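Local coordinates for acyl-CoA dehydrogenase (PDB 3OWA), which probably catalyses the FAD-dependent alpha,beta-dehydrogenation of fatty acyl-CoA thioesters, as other members of the acyl-CoA dehydrogenase family do, at residues Asp94-Ala99 with Leu331-Met336; Ile101-Ser106 with Leu272-Val277; Tyr326-Leu331 with Ile359-Asn364. One frame throughout, in Å; residues are numbered along the deposited sequence.

Contact 1 of 3, residues Asp94-Ala99 with Leu331-Met336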
# COMPACT_ATOMS: atom_id res chain seq x y z
N ASP A 94 9.68 -34.28 0.03
CA ASP A 94 10.44 -33.42 0.93
C ASP A 94 9.83 -32.00 1.01
O ASP A 94 8.91 -31.67 0.25
CB ASP A 94 11.93 -33.38 0.53
CG ASP A 94 12.19 -32.60 -0.76
OD1 ASP A 94 13.27 -32.82 -1.36
OD2 ASP A 94 11.37 -31.77 -1.19
N LYS A 95 10.34 -31.18 1.93
CA LYS A 95 9.74 -29.87 2.19
C LYS A 95 9.95 -28.87 1.03
O LYS A 95 9.14 -27.92 0.86
CB LYS A 95 10.27 -29.27 3.49
CG LYS A 95 9.96 -30.08 4.74
CD LYS A 95 8.48 -30.12 5.02
CE LYS A 95 8.11 -31.31 5.91
NZ LYS A 95 8.62 -32.59 5.36
N VAL A 96 11.01 -29.06 0.26
CA VAL A 96 11.27 -28.22 -0.90
C VAL A 96 10.19 -28.42 -1.94
O VAL A 96 9.67 -27.45 -2.48
CB VAL A 96 12.68 -28.46 -1.50
CG1 VAL A 96 12.85 -27.64 -2.77
CG2 VAL A 96 13.76 -28.06 -0.49
N SER A 97 9.83 -29.68 -2.20
CA SER A 97 8.75 -30.03 -3.11
C SER A 97 7.42 -29.41 -2.70
O SER A 97 6.74 -28.81 -3.53
CB SER A 97 8.62 -31.57 -3.19
OG SER A 97 9.79 -32.14 -3.74
N SER A 98 7.02 -29.53 -1.45
CA SER A 98 5.74 -28.93 -1.06
C SER A 98 5.78 -27.38 -0.99
O SER A 98 4.75 -26.73 -1.11
CB SER A 98 5.18 -29.57 0.21
OG SER A 98 6.02 -29.36 1.32
N ALA A 99 6.97 -26.79 -0.85
CA ALA A 99 7.11 -25.33 -0.98
C ALA A 99 6.89 -24.95 -2.44
O ALA A 99 6.20 -24.00 -2.74
CB ALA A 99 8.49 -24.84 -0.49
N LEU A 331 16.61 -24.85 5.77
CA LEU A 331 16.97 -25.14 7.18
C LEU A 331 16.10 -26.26 7.75
O LEU A 331 16.59 -27.16 8.45
CB LEU A 331 16.88 -23.89 8.07
CG LEU A 331 17.93 -22.80 7.85
CD1 LEU A 331 17.50 -21.49 8.48
CD2 LEU A 331 19.35 -23.24 8.32
N PHE A 332 14.80 -26.18 7.46
CA PHE A 332 13.84 -27.21 7.83
C PHE A 332 14.28 -28.57 7.24
O PHE A 332 14.39 -29.57 7.98
CB PHE A 332 12.44 -26.76 7.39
CG PHE A 332 11.30 -27.58 7.93
CD1 PHE A 332 10.00 -27.36 7.45
CD2 PHE A 332 11.49 -28.59 8.89
CE1 PHE A 332 8.90 -28.13 7.94
CE2 PHE A 332 10.41 -29.36 9.38
CZ PHE A 332 9.11 -29.13 8.91
N GLU A 333 14.58 -28.61 5.94
CA GLU A 333 15.00 -29.85 5.26
C GLU A 333 16.28 -30.45 5.83
O GLU A 333 16.42 -31.67 5.90
CB GLU A 333 15.20 -29.64 3.75
CG GLU A 333 14.13 -30.24 2.85
CD GLU A 333 13.88 -31.72 3.09
OE1 GLU A 333 12.74 -32.05 3.47
OE2 GLU A 333 14.80 -32.56 2.89
N SER A 334 17.23 -29.61 6.22
CA SER A 334 18.48 -30.15 6.73
C SER A 334 18.35 -30.59 8.20
O SER A 334 19.16 -31.38 8.69
CB SER A 334 19.66 -29.20 6.51
OG SER A 334 19.62 -28.14 7.42
N ARG A 335 17.32 -30.10 8.88
CA ARG A 335 17.03 -30.58 10.22
C ARG A 335 16.28 -31.91 10.13
O ARG A 335 16.47 -32.80 10.98
CB ARG A 335 16.20 -29.54 10.98
CG ARG A 335 16.48 -29.47 12.45
CD ARG A 335 17.82 -28.82 12.72
NE ARG A 335 17.92 -28.27 14.07
CZ ARG A 335 18.98 -27.63 14.55
NH1 ARG A 335 20.06 -27.45 13.80
NH2 ARG A 335 18.98 -27.16 15.80
N MSE A 336 15.44 -32.03 9.10
CA MSE A 336 14.73 -33.25 8.73
C MSE A 336 15.67 -34.41 8.38
O MSE A 336 15.35 -35.57 8.65
CB MSE A 336 13.82 -33.01 7.53
CG MSE A 336 12.59 -32.13 7.78
SE MSE A 336 11.29 -33.00 8.88
CE MSE A 336 10.73 -34.37 7.62

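Contact 2 of 3, residues Ile101-Ser106 with Leu272-Val277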
# COMPACT_ATOMS: atom_id res chain seq x y z
N ILE A 101 5.17 -26.56 -4.62
CA ILE A 101 3.77 -26.70 -4.94
C ILE A 101 2.98 -25.43 -4.51
O ILE A 101 2.18 -24.88 -5.30
CB ILE A 101 3.15 -27.98 -4.32
CG1 ILE A 101 3.68 -29.25 -5.03
CG2 ILE A 101 1.60 -27.93 -4.40
CD1 ILE A 101 3.54 -30.54 -4.17
N ALA A 102 3.24 -24.92 -3.31
CA ALA A 102 2.58 -23.68 -2.85
C ALA A 102 2.95 -22.47 -3.71
O ALA A 102 2.08 -21.63 -4.03
CB ALA A 102 2.87 -23.41 -1.37
N GLU A 103 4.21 -22.39 -4.11
CA GLU A 103 4.66 -21.30 -4.93
C GLU A 103 3.87 -21.26 -6.24
O GLU A 103 3.42 -20.20 -6.67
CB GLU A 103 6.19 -21.35 -5.21
CG GLU A 103 6.71 -20.02 -5.77
CD GLU A 103 8.11 -20.07 -6.36
OE1 GLU A 103 8.30 -19.45 -7.43
OE2 GLU A 103 9.02 -20.70 -5.76
N LYS A 104 3.72 -22.40 -6.88
CA LYS A 104 2.99 -22.47 -8.15
C LYS A 104 1.48 -22.32 -7.99
O LYS A 104 0.82 -21.72 -8.88
CB LYS A 104 3.31 -23.77 -8.87
CG LYS A 104 4.81 -23.93 -9.18
CD LYS A 104 5.23 -22.81 -10.09
CE LYS A 104 6.62 -22.99 -10.65
NZ LYS A 104 7.07 -21.65 -11.13
N PHE A 105 0.92 -22.80 -6.86
CA PHE A 105 -0.51 -22.56 -6.58
C PHE A 105 -0.91 -21.08 -6.49
O PHE A 105 -2.06 -20.69 -6.80
CB PHE A 105 -1.00 -23.35 -5.34
CG PHE A 105 -1.76 -24.59 -5.68
CD1 PHE A 105 -3.14 -24.58 -5.75
CD2 PHE A 105 -1.08 -25.78 -5.94
CE1 PHE A 105 -3.84 -25.76 -6.11
CE2 PHE A 105 -1.78 -26.94 -6.32
CZ PHE A 105 -3.15 -26.92 -6.39
N SER A 106 0.02 -20.23 -6.03
CA SER A 106 -0.25 -18.77 -5.97
C SER A 106 -0.77 -18.15 -7.28
O SER A 106 -1.51 -17.16 -7.26
CB SER A 106 0.98 -18.02 -5.47
OG SER A 106 1.93 -18.02 -6.51
N LEU A 272 2.98 -19.23 3.74
CA LEU A 272 2.48 -17.98 3.21
C LEU A 272 3.61 -17.17 2.56
O LEU A 272 3.42 -16.59 1.49
CB LEU A 272 1.76 -17.16 4.29
CG LEU A 272 0.95 -15.95 3.79
CD1 LEU A 272 -0.06 -16.37 2.72
CD2 LEU A 272 0.25 -15.27 4.96
N GLY A 273 4.78 -17.15 3.19
CA GLY A 273 5.98 -16.55 2.59
C GLY A 273 6.25 -17.10 1.20
O GLY A 273 6.43 -16.34 0.24
N VAL A 274 6.28 -18.41 1.06
CA VAL A 274 6.50 -19.02 -0.25
C VAL A 274 5.40 -18.56 -1.22
O VAL A 274 5.66 -18.22 -2.36
CB VAL A 274 6.45 -20.59 -0.12
CG1 VAL A 274 6.56 -21.26 -1.48
CG2 VAL A 274 7.59 -21.10 0.74
N GLY A 275 4.14 -18.59 -0.78
CA GLY A 275 3.02 -18.16 -1.62
C GLY A 275 3.19 -16.71 -2.11
O GLY A 275 2.98 -16.41 -3.30
N THR A 276 3.55 -15.79 -1.21
CA THR A 276 3.64 -14.39 -1.61
C THR A 276 4.79 -14.22 -2.62
O THR A 276 4.76 -13.34 -3.48
CB THR A 276 3.86 -13.46 -0.41
OG1 THR A 276 5.04 -13.88 0.27
CG2 THR A 276 2.62 -13.53 0.56
N VAL A 277 5.78 -15.10 -2.53
CA VAL A 277 6.91 -15.01 -3.43
C VAL A 277 6.48 -15.40 -4.83
O VAL A 277 6.92 -14.77 -5.82
CB VAL A 277 8.12 -15.88 -2.94
CG1 VAL A 277 9.04 -16.23 -4.10
CG2 VAL A 277 8.94 -15.13 -1.88

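Contact 3 of 3, residues Tyr326-Leu331 with Ile359-Asn364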
# COMPACT_ATOMS: atom_id res chain seq x y z
N TYR A 326 13.43 -19.62 0.71
CA TYR A 326 13.96 -20.96 0.42
C TYR A 326 15.14 -21.33 1.32
O TYR A 326 15.36 -22.50 1.56
CB TYR A 326 14.30 -21.14 -1.07
CG TYR A 326 13.05 -21.46 -1.85
CD1 TYR A 326 12.38 -20.47 -2.59
CD2 TYR A 326 12.49 -22.74 -1.80
CE1 TYR A 326 11.19 -20.78 -3.28
CE2 TYR A 326 11.33 -23.06 -2.48
CZ TYR A 326 10.68 -22.07 -3.21
OH TYR A 326 9.53 -22.40 -3.87
N ARG A 327 15.83 -20.33 1.83
CA ARG A 327 16.81 -20.52 2.88
C ARG A 327 16.12 -21.17 4.07
O ARG A 327 16.61 -22.15 4.60
CB ARG A 327 17.43 -19.19 3.29
CG ARG A 327 18.38 -19.29 4.49
CD ARG A 327 19.12 -17.99 4.70
NE ARG A 327 20.08 -18.05 5.80
CZ ARG A 327 20.80 -17.02 6.22
NH1 ARG A 327 20.69 -15.81 5.66
NH2 ARG A 327 21.64 -17.19 7.23
N THR A 328 14.99 -20.61 4.51
CA THR A 328 14.28 -21.17 5.64
C THR A 328 13.79 -22.60 5.36
O THR A 328 13.91 -23.48 6.22
CB THR A 328 13.08 -20.25 6.02
OG1 THR A 328 13.58 -18.96 6.39
CG2 THR A 328 12.31 -20.81 7.19
N VAL A 329 13.22 -22.81 4.16
CA VAL A 329 12.76 -24.14 3.75
C VAL A 329 13.95 -25.11 3.81
O VAL A 329 13.83 -26.21 4.37
CB VAL A 329 12.11 -24.12 2.34
CG1 VAL A 329 11.64 -25.51 1.97
CG2 VAL A 329 10.89 -23.12 2.29
N GLY A 330 15.10 -24.67 3.29
CA GLY A 330 16.34 -25.42 3.40
C GLY A 330 16.79 -25.77 4.82
O GLY A 330 17.30 -26.87 5.04
N LEU A 331 16.61 -24.85 5.77
CA LEU A 331 16.97 -25.14 7.18
C LEU A 331 16.10 -26.26 7.75
O LEU A 331 16.59 -27.16 8.45
CB LEU A 331 16.88 -23.89 8.07
CG LEU A 331 17.93 -22.80 7.85
CD1 LEU A 331 17.50 -21.49 8.48
CD2 LEU A 331 19.35 -23.24 8.32
N ILE A 359 11.84 -18.03 14.27
CA ILE A 359 12.24 -16.66 13.94
C ILE A 359 12.24 -16.42 12.43
O ILE A 359 11.61 -15.49 11.94
CB ILE A 359 13.58 -16.24 14.55
CG1 ILE A 359 13.44 -16.11 16.07
CG2 ILE A 359 14.05 -14.92 13.94
CD1 ILE A 359 14.79 -16.04 16.82
N GLU A 360 12.99 -17.24 11.71
CA GLU A 360 13.04 -17.20 10.27
C GLU A 360 11.63 -17.29 9.62
O GLU A 360 11.36 -16.60 8.65
CB GLU A 360 13.98 -18.31 9.76
CG GLU A 360 15.45 -18.11 10.18
CD GLU A 360 15.82 -18.70 11.57
OE1 GLU A 360 17.04 -18.84 11.81
OE2 GLU A 360 14.92 -19.01 12.41
N CYS A 361 10.75 -18.13 10.17
CA CYS A 361 9.37 -18.25 9.64
C CYS A 361 8.59 -16.95 9.74
O CYS A 361 7.91 -16.54 8.78
CB CYS A 361 8.58 -19.36 10.38
SG CYS A 361 9.19 -21.05 10.03
N SER A 362 8.67 -16.30 10.90
CA SER A 362 7.99 -15.02 11.12
C SER A 362 8.56 -13.93 10.22
O SER A 362 7.82 -13.16 9.62
CB SER A 362 8.08 -14.59 12.59
OG SER A 362 6.98 -15.11 13.32
N LEU A 363 9.89 -13.89 10.10
CA LEU A 363 10.52 -12.95 9.16
C LEU A 363 10.04 -13.13 7.72
O LEU A 363 9.80 -12.15 7.04
CB LEU A 363 12.06 -13.00 9.19
CG LEU A 363 12.76 -12.82 10.55
CD1 LEU A 363 14.26 -13.02 10.39
CD2 LEU A 363 12.41 -11.47 11.21
N ASN A 364 9.98 -14.37 7.26
CA ASN A 364 9.55 -14.68 5.89
C ASN A 364 8.13 -14.23 5.67
O ASN A 364 7.79 -13.64 4.64
CB ASN A 364 9.59 -16.19 5.63
CG ASN A 364 11.00 -16.74 5.42
OD1 ASN A 364 11.98 -16.02 5.20
ND2 ASN A 364 11.08 -18.05 5.49

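Contact 1 of 3, residues Asp94-Ala99 with Leu331-Met336
F332 meets the side chain of K95 where the start of helix 95-105 faces the last turn of helix 305-336, packing the N-terminal on the C-terminal helical domain of the acyl-CoA dehydrogenase fold. K95 CG lies over one face of the phenyl ring, displaced toward its rim, 4.1 Å from the F332 ring centroid, a CH-pi contact. The bend at chi2 lays the next two carbons along the ring, with K95 CD 3.6 Å from F332 CE1. E333 then supplies the polar link: its OE1 accepts K95 N at 3.0 Å, almost straight at the hydrogen (178°) but from 44° above the carboxylate plane. An outside acceptor thus serves a first-turn N-H of helix 95-105, whose N-cap, D94, holds S97 N through OD2 at 2.8 Å. D94 OD1 lies 4.5 Å from E333 OE2, a like-charge approach, and is hydrogen-bonded to H37 NE2. E333 CG touches V96 CG2 at 4.0 Å. Selenomethionine M336 ends the contact: the chi4 bend of K95 sets NZ 3.6 Å from M336 CE. The short helical axes run 150° apart, 10.3 Å from each other; helix 348-355 packs on F332 and M336, while Y270 of helix 257-293 touches K95 and F332.

Contact 2 of 3, residues Ile101-Ser106 with Leu272-Val277
V274 reaches the backbone of E103 with one methyl: CG1 stands 3.7 Å from E103 N and equally far from E103 CB. This is close helix-helix packing between the N-terminal helical domain and the C-terminal helical bundle of the acyl-CoA dehydrogenase fold, with the short axes only 7.4 Å apart and crossing at -44°. V274 CG1 also meets A102 CB at 4.3 Å. The backbones come closest at G275, whose CA lies 4.8 Å from the CA of E103. One turn after E103, S106 CB rests 3.4 Å from G275 O. Outside this first shell, K281 and Y326 hold the carboxylate of E103, which is delivered by a chain extended beyond CG: OE1 forms a salt bridge with K281, and OE2 is hydrogen-bonded to Y326 OH. The glutamate therefore also ties this helix pair to helix 305-336, which packs on V274 through V325 and Y326. On the far side of helix 95-105, I101 and F105 pack against helices 35-52 and 110-122, and F105 stacks with H115. The hydroxyl of S106 turns back to the preceding backbone: OG gives its hydrogen to E103 O at 2.6 Å, with a C=O...donor angle of 154° and a 22° tilt from the carbonyl plane.

Contact 3 of 3, residues Tyr326-Leu331 with Ile359-Asn364
T328 is the side chain on which this antiparallel helix pair of the C-terminal helical bundle turns, for E360, C361 and N364 all touch it. The van der Waals packing is light. The threonine methyl CG2, anti to the backbone nitrogen, lies 4.0 Å from E360 CB and 4.2 Å from C361 SG. Carbon-oxygen packing adds to this: T328 OG1 stands 3.5 Å from E360 CB and, a turn later, L331 CD1 approaches E360 OE1 at 4.3 Å, so the leucine lies beside the glutamate's polar end. E360 is bent at chi2 (87°), and the carboxylate reaches the N-terminal part of the chain, where OE1 accepts from G15 N.

The polar part centres on the threonine hydroxyl. T328 and N364 point at each other from opposite helices, bringing the amide group of N364 close to T328 OG1. The hydroxyl is hydrogen-bonded to Y504 OH and S324 O. The second of these anchors the threonine to the preceding turn of its own helix, while the first joins it to helix 490-520, so its hydrogen bonds link helix 305-336 with helix 490-520.

The short axes come within 9.8 Å and cross at -155°, close to antiparallel, and all the touching residues are buried. Y504 packs on E360, L363, N364 and R327, placing helix 490-520 against both members of the pair, and R327 forms a salt bridge with E507 there. Helix 411-427 covers I359, S362 and L363, whereas Y326 and V329 face helix 95-105.

In the fold
From the N terminus, helix 95-105 is the first element used. Its opening turn enters contact 1 and its later turns contact 2, which closes 166 residues on at helix 257-293, after the strands of the middle domain. Contact 1 closes later, at the end of helix 305-336, so contact 2 is nested within its loop. Contact 3 opens on that same helix before contact 1 has closed and ends on helix 358-383; the two cross and share L331. Contacts 2 and 3 follow in series. Contacts 1 and 2 join the N-terminal to the C-terminal helical domain, whereas contact 3 ties two helices within the latter.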